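Local coordinates for protein protease (Helicobacter pylori, PDB 5EUF) that probably cleaves the cytoplasmic domain of human junctional adhesion molecule A as a zinc-dependent M16-family peptidase, weakening the gastric epithelial barrier, at residues B[102-113]-B[205-216]; B[22-32]-B[365-373]. All coordinates share one frame; numbering follows the deposited sequence.

How the contacts relate
Contacts 1 and 2 meet the same mixed six-stranded sheet from its two faces, with strand 30-37 as the common element. Helix 102-113 of contact 1 packs on Ile31, Val33, Val35 and Tyr37, whereas helix 365-376 of contact 2 reaches Glu32, Asp34 and Leu36 from the other face. The centres of the contacts lie about 18 Å apart, and they touch where Leu102 CB packs against Ile31 CD1 at 3.7 Å. Along the chain, contact 1 is nested within the loop that contact 2 closes. Neither contains zinc-site residues, but the side chain of Phe109 lies about 10 Å from that of Glu56, the probable catalytic base, and the Phe372 side chain about 13 Å from a bound zinc ion.

Contact 1: B[102-113]-B[205-216]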
# COMPACT_ATOMS: atom_id res chain seq x y z
N LEU B 102 7.94 -7.59 -42.24
CA LEU B 102 8.86 -7.15 -41.19
C LEU B 102 9.04 -5.64 -41.23
O LEU B 102 9.03 -4.98 -40.19
CB LEU B 102 10.22 -7.83 -41.34
CG LEU B 102 11.29 -7.30 -40.39
CD1 LEU B 102 10.94 -7.60 -38.95
CD2 LEU B 102 12.66 -7.86 -40.75
N ASP B 103 9.19 -5.09 -42.43
CA ASP B 103 9.43 -3.67 -42.60
C ASP B 103 8.25 -2.83 -42.15
O ASP B 103 8.41 -1.85 -41.41
CB ASP B 103 9.76 -3.36 -44.06
CG ASP B 103 10.26 -1.94 -44.25
OD1 ASP B 103 11.47 -1.71 -44.04
OD2 ASP B 103 9.46 -1.06 -44.62
N LYS B 104 7.05 -3.21 -42.57
CA LYS B 104 5.85 -2.47 -42.20
C LYS B 104 5.57 -2.60 -40.70
O LYS B 104 5.09 -1.66 -40.07
CB LYS B 104 4.64 -2.96 -43.00
CG LYS B 104 3.39 -2.11 -42.83
CD LYS B 104 3.63 -0.69 -43.31
CE LYS B 104 2.37 0.15 -43.18
NZ LYS B 104 2.59 1.57 -43.60
N SER B 105 5.88 -3.77 -40.14
CA SER B 105 5.67 -4.01 -38.72
C SER B 105 6.56 -3.12 -37.87
O SER B 105 6.13 -2.56 -36.85
CB SER B 105 5.91 -5.48 -38.38
OG SER B 105 4.98 -6.31 -39.04
N LEU B 106 7.82 -2.98 -38.28
CA LEU B 106 8.76 -2.11 -37.60
C LEU B 106 8.34 -0.65 -37.71
O LEU B 106 8.52 0.13 -36.78
CB LEU B 106 10.17 -2.29 -38.17
CG LEU B 106 10.85 -3.61 -37.76
CD1 LEU B 106 12.26 -3.69 -38.31
CD2 LEU B 106 10.85 -3.74 -36.25
N GLU B 107 7.77 -0.29 -38.86
CA GLU B 107 7.27 1.06 -39.08
C GLU B 107 6.14 1.39 -38.11
O GLU B 107 6.12 2.45 -37.49
CB GLU B 107 6.79 1.23 -40.53
CG GLU B 107 6.13 2.57 -40.82
CD GLU B 107 5.70 2.70 -42.27
OE1 GLU B 107 5.87 1.73 -43.05
OE2 GLU B 107 5.20 3.78 -42.64
N LEU B 108 5.20 0.46 -37.99
CA LEU B 108 4.05 0.62 -37.11
C LEU B 108 4.45 0.77 -35.65
O LEU B 108 3.84 1.52 -34.90
CB LEU B 108 3.09 -0.56 -37.26
CG LEU B 108 2.37 -0.72 -38.60
CD1 LEU B 108 1.37 -1.86 -38.50
CD2 LEU B 108 1.67 0.57 -38.98
N PHE B 109 5.48 0.02 -35.24
CA PHE B 109 5.93 0.06 -33.86
C PHE B 109 6.72 1.33 -33.56
O PHE B 109 6.65 1.87 -32.46
CB PHE B 109 6.77 -1.18 -33.54
CG PHE B 109 5.96 -2.37 -33.13
CD1 PHE B 109 4.82 -2.22 -32.36
CD2 PHE B 109 6.33 -3.65 -33.53
CE1 PHE B 109 4.07 -3.32 -31.98
CE2 PHE B 109 5.58 -4.75 -33.15
CZ PHE B 109 4.45 -4.58 -32.38
N ALA B 110 7.47 1.80 -34.55
CA ALA B 110 8.18 3.07 -34.40
C ALA B 110 7.16 4.20 -34.35
O ALA B 110 7.37 5.22 -33.69
CB ALA B 110 9.16 3.27 -35.54
N GLU B 111 6.05 4.00 -35.06
CA GLU B 111 4.97 4.97 -35.13
C GLU B 111 4.28 5.18 -33.78
O GLU B 111 3.73 6.25 -33.51
CB GLU B 111 3.96 4.53 -36.19
CG GLU B 111 2.89 5.55 -36.51
CD GLU B 111 3.46 6.79 -37.16
OE1 GLU B 111 4.44 6.67 -37.93
OE2 GLU B 111 2.93 7.89 -36.90
N THR B 112 4.30 4.16 -32.93
CA THR B 112 3.64 4.24 -31.63
C THR B 112 4.61 4.53 -30.48
O THR B 112 4.20 4.94 -29.39
CB THR B 112 2.88 2.94 -31.30
OG1 THR B 112 3.80 1.85 -31.21
CG2 THR B 112 1.84 2.64 -32.37
N MSE B 113 5.90 4.32 -30.73
CA MSE B 113 6.90 4.52 -29.69
C MSE B 113 7.22 6.00 -29.47
O MSE B 113 7.01 6.53 -28.38
CB MSE B 113 8.19 3.77 -30.03
CG MSE B 113 9.34 4.04 -29.08
SE MSE B 113 10.59 2.56 -28.99
CE MSE B 113 12.12 3.38 -29.84
N VAL B 205 17.29 -7.34 -40.19
CA VAL B 205 16.57 -6.90 -39.00
C VAL B 205 17.19 -5.62 -38.45
O VAL B 205 16.49 -4.65 -38.15
CB VAL B 205 16.59 -7.98 -37.89
CG1 VAL B 205 16.08 -7.40 -36.57
CG2 VAL B 205 15.75 -9.18 -38.29
N PHE B 206 18.52 -5.61 -38.35
CA PHE B 206 19.23 -4.47 -37.79
C PHE B 206 19.06 -3.21 -38.62
O PHE B 206 18.69 -2.16 -38.09
CB PHE B 206 20.72 -4.80 -37.64
CG PHE B 206 21.01 -5.79 -36.55
CD1 PHE B 206 20.17 -5.89 -35.45
CD2 PHE B 206 22.11 -6.63 -36.63
CE1 PHE B 206 20.43 -6.81 -34.44
CE2 PHE B 206 22.37 -7.55 -35.63
CZ PHE B 206 21.53 -7.63 -34.53
N GLU B 207 19.31 -3.30 -39.93
CA GLU B 207 19.23 -2.13 -40.80
C GLU B 207 17.80 -1.61 -40.91
O GLU B 207 17.59 -0.41 -41.11
CB GLU B 207 19.78 -2.45 -42.19
CG GLU B 207 18.91 -3.35 -43.05
CD GLU B 207 19.37 -3.42 -44.50
OE1 GLU B 207 20.41 -2.80 -44.82
OE2 GLU B 207 18.69 -4.09 -45.31
N LEU B 208 16.82 -2.50 -40.77
CA LEU B 208 15.42 -2.09 -40.83
C LEU B 208 14.98 -1.46 -39.52
O LEU B 208 14.17 -0.53 -39.50
CB LEU B 208 14.52 -3.27 -41.19
CG LEU B 208 13.99 -3.29 -42.62
CD1 LEU B 208 15.14 -3.21 -43.62
CD2 LEU B 208 13.14 -4.52 -42.88
N THR B 209 15.51 -1.96 -38.41
CA THR B 209 15.24 -1.37 -37.11
C THR B 209 15.95 -0.02 -36.99
O THR B 209 15.38 0.95 -36.50
CB THR B 209 15.66 -2.29 -35.96
OG1 THR B 209 14.85 -3.47 -35.98
CG2 THR B 209 15.49 -1.60 -34.63
N LYS B 210 17.19 0.02 -37.45
CA LYS B 210 17.94 1.28 -37.51
C LYS B 210 17.21 2.29 -38.37
O LYS B 210 17.24 3.49 -38.10
CB LYS B 210 19.35 1.05 -38.06
CG LYS B 210 20.32 0.41 -37.09
CD LYS B 210 21.71 0.32 -37.70
CE LYS B 210 22.70 -0.35 -36.75
NZ LYS B 210 24.07 -0.40 -37.32
N LYS B 211 16.54 1.80 -39.41
CA LYS B 211 15.78 2.67 -40.30
C LYS B 211 14.65 3.38 -39.56
O LYS B 211 14.44 4.58 -39.76
CB LYS B 211 15.21 1.86 -41.47
CG LYS B 211 14.25 2.64 -42.35
CD LYS B 211 13.86 1.86 -43.60
CE LYS B 211 12.96 2.70 -44.50
NZ LYS B 211 12.61 1.99 -45.77
N HIS B 212 13.95 2.66 -38.70
CA HIS B 212 12.75 3.21 -38.07
C HIS B 212 12.95 3.71 -36.64
O HIS B 212 12.15 4.51 -36.15
CB HIS B 212 11.63 2.16 -38.09
CG HIS B 212 11.20 1.76 -39.46
ND1 HIS B 212 11.75 0.68 -40.13
CD2 HIS B 212 10.28 2.29 -40.29
CE1 HIS B 212 11.18 0.57 -41.31
NE2 HIS B 212 10.28 1.53 -41.44
N PHE B 213 14.01 3.27 -35.98
CA PHE B 213 14.15 3.54 -34.56
C PHE B 213 15.37 4.37 -34.16
O PHE B 213 15.38 4.99 -33.10
CB PHE B 213 14.16 2.22 -33.78
CG PHE B 213 12.86 1.46 -33.86
CD1 PHE B 213 11.87 1.66 -32.92
CD2 PHE B 213 12.63 0.56 -34.88
CE1 PHE B 213 10.67 0.97 -32.99
CE2 PHE B 213 11.44 -0.14 -34.96
CZ PHE B 213 10.46 0.06 -34.01
N GLU B 214 16.40 4.38 -35.00
CA GLU B 214 17.65 5.04 -34.65
C GLU B 214 17.48 6.55 -34.47
O GLU B 214 18.21 7.18 -33.70
CB GLU B 214 18.72 4.76 -35.71
CG GLU B 214 20.13 5.18 -35.30
CD GLU B 214 21.15 4.94 -36.40
OE1 GLU B 214 20.86 5.29 -37.57
OE2 GLU B 214 22.23 4.41 -36.09
N SER B 215 16.52 7.13 -35.19
CA SER B 215 16.32 8.57 -35.17
C SER B 215 15.35 9.02 -34.07
O SER B 215 15.16 10.22 -33.86
CB SER B 215 15.82 9.04 -36.53
OG SER B 215 14.87 8.13 -37.07
N LEU B 216 14.75 8.07 -33.37
CA LEU B 216 13.84 8.41 -32.27
C LEU B 216 14.62 8.95 -31.08
O LEU B 216 15.71 8.47 -30.77
CB LEU B 216 13.01 7.19 -31.85
CG LEU B 216 11.96 6.73 -32.85
CD1 LEU B 216 11.02 5.72 -32.23
CD2 LEU B 216 11.18 7.91 -33.40
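Leu106 and His212 interlock as knobs into holes between two helices running roughly parallel, their axes 9.1 Å apart and crossing at -31°. Helix 102-113 packs on strands 30-37 and 91-98 of the mixed alpha/beta sheet of the M16 fold, and helix 202-213 packs alongside that helix.

Apolar contacts carry most of the interface. Leu106 is received by Leu208, Thr209, His212 and Phe213; its CD1 branch reaches Leu208 CB (3.7 Å) while CD2 turns to the Phe213 ring. Near the start of the pairing, Leu102 CD2 meets Leu208 CD2 and Val205 CG2.

Aromatic contacts follow further along. Ala110 CB makes a CH-pi contact over one face of the Phe213 ring, 3.9 Å from its centroid, and Phe109 CB lies at the ring edge by CZ. The selenium of Met113, a selenomethionine, gives a Met-aromatic contact at another part of the rim, and Met113 CE also touches Leu216 CD1 (3.5 Å).

Polar groups make no hydrogen bond between the helices. Asp103 OD1 approaches Lys211 NZ only to 4.2 Å, beyond a salt bridge, and lies at the edge of the His212 ring, near CE1. That ring is sandwiched between Glu107 N, above its centre, and Lys211 CG on the opposite face. With CG anti to the carbonyl carbon (chi1 -63°), it is held from within its own helix: His212 ND1 donates to Leu208 O at 2.8 Å with an N-H...O angle of 157°.

Contact 2: B[22-32]-B[365-373]; sequences VPLENKTGVIE and SSDVAGLFA
Ser365, at the start of the helix, is met by Leu24, just past strand 18-23, and by Val30, which opens the next strand: Leu24 CD1 packs against Ser365 CA at 4.0 Å, and Ser365 OG faces Val30 CG1 at 3.8 Å. With chi1 at 55°, that hydroxyl is swung toward the backbone of strand 30-32. One residue on, Ser366 OG donates a weak hydrogen bond to Glu32 OE2 (3.2 Å). The firmer polar partners lie on strand 91-98, Lys96 for the serine and Arg92 for the glutamate, whose OE1 forms a salt bridge. Val368 turns back to the apolar side, its CG1 touching Val22 CG1 (4.1 Å) and its CG2 facing Leu24. Ala369 CB then lies against Glu32 OE1 at 3.5 Å; CG anti to the backbone N and an extended chain let Glu32 stretch from its strand to the helix surface. The Phe372 ring turns one face to Val22, whose CG2 stands over its centre, 4.2 Å from the centroid and 3° off the normal, a CH-pi contact. This is helix-on-sheet packing: helix 365-376, from the C-terminal half of this M16-family chain, runs nearly along strand 30-37, 23° apart, on one face of the N-terminal mixed sheet.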
# COMPACT_ATOMS: atom_id res chain seq x y z
N VAL B 22 16.82 -13.12 -33.49
CA VAL B 22 16.96 -14.55 -33.23
C VAL B 22 16.50 -15.35 -34.45
O VAL B 22 15.35 -15.77 -34.53
CB VAL B 22 16.14 -14.99 -32.00
CG1 VAL B 22 16.55 -16.39 -31.57
CG2 VAL B 22 16.34 -14.01 -30.85
N PRO B 23 17.42 -15.56 -35.41
CA PRO B 23 17.09 -16.26 -36.66
C PRO B 23 16.69 -17.72 -36.43
O PRO B 23 17.19 -18.36 -35.50
CB PRO B 23 18.40 -16.19 -37.46
CG PRO B 23 19.14 -15.04 -36.87
CD PRO B 23 18.80 -15.04 -35.42
N LEU B 24 15.80 -18.22 -37.27
CA LEU B 24 15.40 -19.62 -37.24
C LEU B 24 15.36 -20.17 -38.66
O LEU B 24 14.38 -19.95 -39.39
CB LEU B 24 14.04 -19.79 -36.56
CG LEU B 24 13.94 -19.49 -35.06
CD1 LEU B 24 12.52 -19.73 -34.56
CD2 LEU B 24 14.93 -20.33 -34.27
N GLU B 25 16.42 -20.86 -39.06
CA GLU B 25 16.49 -21.48 -40.38
C GLU B 25 15.42 -22.56 -40.51
O GLU B 25 14.69 -22.61 -41.51
CB GLU B 25 17.87 -22.07 -40.63
N ASN B 26 15.31 -23.40 -39.49
CA ASN B 26 14.27 -24.43 -39.43
C ASN B 26 12.88 -23.82 -39.26
O ASN B 26 12.14 -24.17 -38.34
CB ASN B 26 14.56 -25.42 -38.30
N LYS B 27 12.55 -22.91 -40.16
CA LYS B 27 11.27 -22.22 -40.19
C LYS B 27 11.20 -21.47 -41.51
O LYS B 27 12.24 -21.05 -42.04
CB LYS B 27 11.12 -21.26 -39.00
N THR B 28 10.01 -21.30 -42.07
CA THR B 28 9.90 -20.67 -43.38
C THR B 28 8.87 -19.55 -43.43
O THR B 28 7.66 -19.78 -43.33
CB THR B 28 9.57 -21.72 -44.46
OG1 THR B 28 10.57 -22.74 -44.45
CG2 THR B 28 9.53 -21.07 -45.84
N GLY B 29 9.37 -18.33 -43.59
CA GLY B 29 8.52 -17.16 -43.73
C GLY B 29 8.08 -16.57 -42.41
O GLY B 29 8.17 -15.36 -42.22
N VAL B 30 7.63 -17.42 -41.50
CA VAL B 30 7.03 -16.97 -40.25
C VAL B 30 8.01 -16.27 -39.31
O VAL B 30 9.08 -16.80 -39.00
CB VAL B 30 6.39 -18.16 -39.50
CG1 VAL B 30 5.68 -17.69 -38.25
CG2 VAL B 30 5.43 -18.90 -40.42
N ILE B 31 7.65 -15.07 -38.88
CA ILE B 31 8.43 -14.34 -37.88
C ILE B 31 7.54 -13.70 -36.83
O ILE B 31 6.31 -13.67 -36.97
CB ILE B 31 9.29 -13.21 -38.52
CG1 ILE B 31 8.38 -12.09 -39.04
CG2 ILE B 31 10.20 -13.76 -39.61
CD1 ILE B 31 9.14 -10.87 -39.50
N GLU B 32 8.15 -13.19 -35.77
CA GLU B 32 7.44 -12.39 -34.79
C GLU B 32 8.23 -11.13 -34.44
O GLU B 32 9.42 -11.20 -34.14
CB GLU B 32 7.15 -13.19 -33.52
CG GLU B 32 6.40 -12.39 -32.47
CD GLU B 32 5.94 -13.22 -31.29
OE1 GLU B 32 6.19 -12.80 -30.14
OE2 GLU B 32 5.33 -14.28 -31.51
N SER B 365 8.41 -19.61 -33.43
CA SER B 365 9.00 -18.30 -33.18
C SER B 365 8.28 -17.57 -32.04
O SER B 365 8.88 -16.74 -31.35
CB SER B 365 8.97 -17.45 -34.45
OG SER B 365 7.65 -17.36 -34.96
N SER B 366 7.00 -17.88 -31.85
CA SER B 366 6.22 -17.28 -30.77
C SER B 366 6.71 -17.75 -29.41
O SER B 366 6.78 -16.97 -28.46
CB SER B 366 4.74 -17.63 -30.93
OG SER B 366 4.25 -17.26 -32.21
N ASP B 367 7.06 -19.03 -29.33
CA ASP B 367 7.53 -19.61 -28.08
C ASP B 367 8.93 -19.11 -27.74
O ASP B 367 9.21 -18.75 -26.59
CB ASP B 367 7.53 -21.14 -28.16
CG ASP B 367 6.12 -21.72 -28.26
OD1 ASP B 367 5.19 -21.12 -27.68
OD2 ASP B 367 5.95 -22.76 -28.92
N VAL B 368 9.80 -19.07 -28.75
CA VAL B 368 11.17 -18.61 -28.56
C VAL B 368 11.21 -17.15 -28.13
O VAL B 368 11.98 -16.76 -27.25
CB VAL B 368 12.00 -18.80 -29.84
CG1 VAL B 368 13.41 -18.25 -29.66
CG2 VAL B 368 12.05 -20.26 -30.23
N ALA B 369 10.36 -16.34 -28.76
CA ALA B 369 10.27 -14.92 -28.42
C ALA B 369 9.88 -14.74 -26.96
O ALA B 369 10.50 -13.97 -26.23
CB ALA B 369 9.27 -14.22 -29.33
N GLY B 370 8.84 -15.47 -26.53
CA GLY B 370 8.37 -15.41 -25.16
C GLY B 370 9.44 -15.76 -24.15
O GLY B 370 9.48 -15.20 -23.05
N LEU B 371 10.32 -16.69 -24.51
CA LEU B 371 11.43 -17.06 -23.63
C LEU B 371 12.43 -15.92 -23.52
O LEU B 371 12.77 -15.48 -22.42
CB LEU B 371 12.13 -18.32 -24.15
CG LEU B 371 11.31 -19.62 -24.12
CD1 LEU B 371 12.14 -20.78 -24.65
CD2 LEU B 371 10.81 -19.91 -22.71
N PHE B 372 12.90 -15.44 -24.67
CA PHE B 372 13.88 -14.36 -24.71
C PHE B 372 13.36 -13.08 -24.08
O PHE B 372 14.11 -12.37 -23.40
CB PHE B 372 14.31 -14.08 -26.15
CG PHE B 372 15.41 -14.97 -26.65
CD1 PHE B 372 15.12 -16.20 -27.21
CD2 PHE B 372 16.73 -14.58 -26.56
CE1 PHE B 372 16.13 -17.03 -27.67
CE2 PHE B 372 17.74 -15.39 -27.01
CZ PHE B 372 17.44 -16.62 -27.57
N ALA B 373 12.09 -12.78 -24.30
CA ALA B 373 11.49 -11.54 -23.81
C ALA B 373 11.62 -11.40 -22.30
O ALA B 373 11.92 -10.32 -21.80
CB ALA B 373 10.03 -11.47 -24.22